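Local coordinates for beta-fructofuranosidase, insoluble isoenzyme CWINV1 (Arabidopsis thaliana, PDB 2OXB), which hydrolyses terminal non-reducing beta-D-fructofuranoside residues, acting on sucrose and 1-kestose and, less readily, on neokestose and levan, at residues A[15-20]-A[32-37]. The protein carries 1 engineered substitution. Sequence-based numbering, arbitrary orientation.
Sequences NWMNDP and LFYQWN. With FRU (beta-D-fructofuranose), chain B.
Q35 O takes the N-H of N18 at 2.6 Å, and CA of M17 adds a C-H...O contact to the same oxygen. This is the antiparallel hairpin of strands 15-26 and 29-36, in the first blade of the five-bladed beta-propeller of family 32 glycoside hydrolases. Farther along, Q35 N donates to D19 O at 2.9 Å, while at the other end N37 N donates to W16 O. M17 faces W36 and P20 faces Y34 as non-hydrogen-bonded pairs; the register slips by one residue between them, a beta bulge at the active site. On the sugar-facing side N18 and Q35 lie side by side, their amide planes 59° apart. With CG anti to its carbonyl carbon (chi1 -55°), Q35 sets CG against D19 CB at 3.5 Å; the bend at chi2 then directs the amide, whose OE1 accepts O6 of the fructosyl unit of sucrose at 2.8 Å. The other end of that amide, NE2, is tied to C77 O and N21 OD1, which fixes its rotation. D19, the active-site aspartate, turns its carboxylate to the sugar, OD1 nearest to C1 at 3.0 Å, and bonds S79 OG through OD2. Replacing D19 by alanine removes the carboxylate, which would probably leave S79 OG without this partner and open a gap beside C1 of the sugar. On the other face of the sheet, which carries M17, Y34 and W36, the M17 chain crosses Y34 at about a right angle in a Met-aromatic contact: M17 SD lies obliquely to the ring, 3.6 Å from Y34 CD2.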
loop_
_atom_site.group_PDB
_atom_site.type_symbol
_atom_site.label_atom_id
_atom_site.label_comp_id
_atom_site.label_asym_id
_atom_site.label_seq_id
_atom_site.Cartn_x
_atom_site.Cartn_y
_atom_site.Cartn_z
ATOM N N ASN A 15 0.929 3.751 21.113
ATOM C CA ASN A 15 -0.449 3.337 20.818
ATOM C C ASN A 15 -0.858 2.992 19.381
ATOM O O ASN A 15 -0.107 3.233 18.421
ATOM C CB ASN A 15 -1.425 4.374 21.370
ATOM C CG ASN A 15 -1.342 4.495 22.871
ATOM O OD1 ASN A 15 -1.347 3.491 23.581
ATOM N ND2 ASN A 15 -1.280 5.725 23.368
ATOM N N TRP A 16 -2.078 2.443 19.269
ATOM C CA TRP A 16 -2.703 1.994 18.009
ATOM C C TRP A 16 -2.791 3.028 16.897
ATOM O O TRP A 16 -2.940 4.224 17.142
ATOM C CB TRP A 16 -4.122 1.402 18.280
ATOM C CG TRP A 16 -4.947 0.980 17.017
ATOM C CD1 TRP A 16 -5.641 1.814 16.175
ATOM C CD2 TRP A 16 -5.036 -0.337 16.422
ATOM N NE1 TRP A 16 -6.138 1.107 15.101
ATOM C CE2 TRP A 16 -5.783 -0.211 15.228
ATOM C CE3 TRP A 16 -4.557 -1.604 16.783
ATOM C CZ2 TRP A 16 -6.046 -1.296 14.387
ATOM C CZ3 TRP A 16 -4.820 -2.685 15.949
ATOM C CH2 TRP A 16 -5.561 -2.522 14.764
ATOM N N MET A 17 -2.692 2.527 15.667
ATOM C CA MET A 17 -2.768 3.332 14.448
ATOM C C MET A 17 -3.511 2.554 13.361
ATOM O O MET A 17 -3.367 1.335 13.256
ATOM C CB MET A 17 -1.370 3.702 13.931
ATOM C CG MET A 17 -1.441 4.351 12.547
ATOM S SD MET A 17 -0.018 5.310 12.087
ATOM C CE MET A 17 0.979 4.085 11.235
ATOM N N ASN A 18 -4.285 3.253 12.537
ATOM C CA ASN A 18 -5.045 2.568 11.493
ATOM C C ASN A 18 -4.918 3.213 10.107
ATOM O O ASN A 18 -3.810 3.474 9.627
ATOM C CB ASN A 18 -6.521 2.495 11.921
ATOM C CG ASN A 18 -7.326 1.487 11.117
ATOM O OD1 ASN A 18 -8.485 1.223 11.429
ATOM N ND2 ASN A 18 -6.721 0.926 10.080
ATOM N N ASP A 19 -6.065 3.449 9.477
ATOM C CA ASP A 19 -6.150 4.042 8.151
ATOM C C ASP A 19 -5.396 5.368 7.979
ATOM O O ASP A 19 -5.216 6.138 8.929
ATOM C CB ASP A 19 -7.624 4.291 7.779
ATOM C CG ASP A 19 -8.363 3.032 7.398
ATOM O OD1 ASP A 19 -8.119 1.974 8.018
ATOM O OD2 ASP A 19 -9.210 3.113 6.484
ATOM N N PRO A 20 -4.925 5.630 6.747
ATOM C CA PRO A 20 -4.200 6.845 6.358
ATOM C C PRO A 20 -5.315 7.794 5.914
ATOM O O PRO A 20 -6.156 7.417 5.083
ATOM C CB PRO A 20 -3.347 6.393 5.168
ATOM C CG PRO A 20 -3.342 4.871 5.267
ATOM C CD PRO A 20 -4.725 4.576 5.737
ATOM N N LEU A 32 -0.382 14.537 6.576
ATOM C CA LEU A 32 -0.788 13.161 6.821
ATOM C C LEU A 32 -1.576 13.141 8.110
ATOM O O LEU A 32 -1.121 13.625 9.156
ATOM C CB LEU A 32 0.395 12.197 6.987
ATOM C CG LEU A 32 -0.023 10.785 7.482
ATOM C CD1 LEU A 32 -0.680 10.010 6.368
ATOM C CD2 LEU A 32 1.183 9.995 7.970
ATOM N N PHE A 33 -2.776 12.599 8.020
ATOM C CA PHE A 33 -3.616 12.459 9.185
ATOM C C PHE A 33 -3.712 10.945 9.259
ATOM O O PHE A 33 -2.980 10.256 8.548
ATOM C CB PHE A 33 -4.986 13.105 8.942
ATOM C CG PHE A 33 -4.920 14.566 8.560
ATOM C CD1 PHE A 33 -4.742 15.549 9.518
ATOM C CD2 PHE A 33 -5.046 14.957 7.231
ATOM C CE1 PHE A 33 -4.693 16.897 9.153
ATOM C CE2 PHE A 33 -4.994 16.306 6.867
ATOM C CZ PHE A 33 -4.820 17.268 7.830
ATOM N N TYR A 34 -4.581 10.428 10.118
ATOM C CA TYR A 34 -4.751 8.990 10.249
ATOM C C TYR A 34 -5.557 8.597 11.468
ATOM O O TYR A 34 -5.752 9.386 12.394
ATOM C CB TYR A 34 -3.400 8.265 10.291
ATOM C CG TYR A 34 -2.464 8.737 11.373
ATOM C CD1 TYR A 34 -1.694 9.889 11.217
ATOM C CD2 TYR A 34 -2.328 8.018 12.548
ATOM C CE1 TYR A 34 -0.806 10.300 12.210
ATOM C CE2 TYR A 34 -1.448 8.420 13.542
ATOM C CZ TYR A 34 -0.694 9.552 13.372
ATOM O OH TYR A 34 0.155 9.912 14.388
ATOM N N GLN A 35 -6.031 7.360 11.439
ATOM C CA GLN A 35 -6.814 6.805 12.519
ATOM C C GLN A 35 -5.835 6.453 13.651
ATOM O O GLN A 35 -4.946 5.611 13.474
ATOM C CB GLN A 35 -7.552 5.563 12.008
ATOM C CG GLN A 35 -8.423 5.806 10.779
ATOM C CD GLN A 35 -9.837 6.238 11.116
ATOM O OE1 GLN A 35 -10.665 5.428 11.514
ATOM N NE2 GLN A 35 -10.118 7.520 10.961
ATOM N N TRP A 36 -6.000 7.100 14.808
ATOM C CA TRP A 36 -5.115 6.876 15.961
ATOM C C TRP A 36 -5.846 6.825 17.314
ATOM O O TRP A 36 -6.776 7.590 17.570
ATOM C CB TRP A 36 -4.027 7.975 15.976
ATOM C CG TRP A 36 -3.143 8.027 17.196
ATOM C CD1 TRP A 36 -2.161 7.141 17.548
ATOM C CD2 TRP A 36 -3.191 9.006 18.241
ATOM N NE1 TRP A 36 -1.599 7.507 18.753
ATOM C CE2 TRP A 36 -2.213 8.648 19.199
ATOM C CE3 TRP A 36 -3.968 10.152 18.463
ATOM C CZ2 TRP A 36 -1.992 9.394 20.358
ATOM C CZ3 TRP A 36 -3.751 10.897 19.619
ATOM C CH2 TRP A 36 -2.769 10.513 20.551
ATOM N N ASN A 37 -5.426 5.899 18.171
ATOM C CA ASN A 37 -6.022 5.771 19.494
ATOM C C ASN A 37 -5.110 6.363 20.547
ATOM O O ASN A 37 -4.046 5.816 20.862
ATOM C CB ASN A 37 -6.294 4.317 19.857
ATOM C CG ASN A 37 -6.658 4.158 21.323
ATOM O OD1 ASN A 37 -7.098 5.112 21.967
ATOM N ND2 ASN A 37 -6.485 2.953 21.856
HETATM C C1 FRU B . -10.398 0.043 7.551
HETATM C C2 FRU B . -11.578 0.539 8.396
HETATM C C3 FRU B . -12.396 1.605 7.641
HETATM C C4 FRU B . -12.904 2.502 8.732
HETATM C C5 FRU B . -11.773 2.404 9.756
HETATM C C6 FRU B . -12.249 2.302 11.191
HETATM O O1 FRU B . -10.841 -0.655 6.400
HETATM O O2 FRU B . -12.508 -0.459 8.957
HETATM O O3 FRU B . -13.482 1.065 6.893
HETATM O O4 FRU B . -13.083 3.848 8.278
HETATM O O5 FRU B . -11.025 1.228 9.481
HETATM O O6 FRU B . -12.785 3.557 11.570
#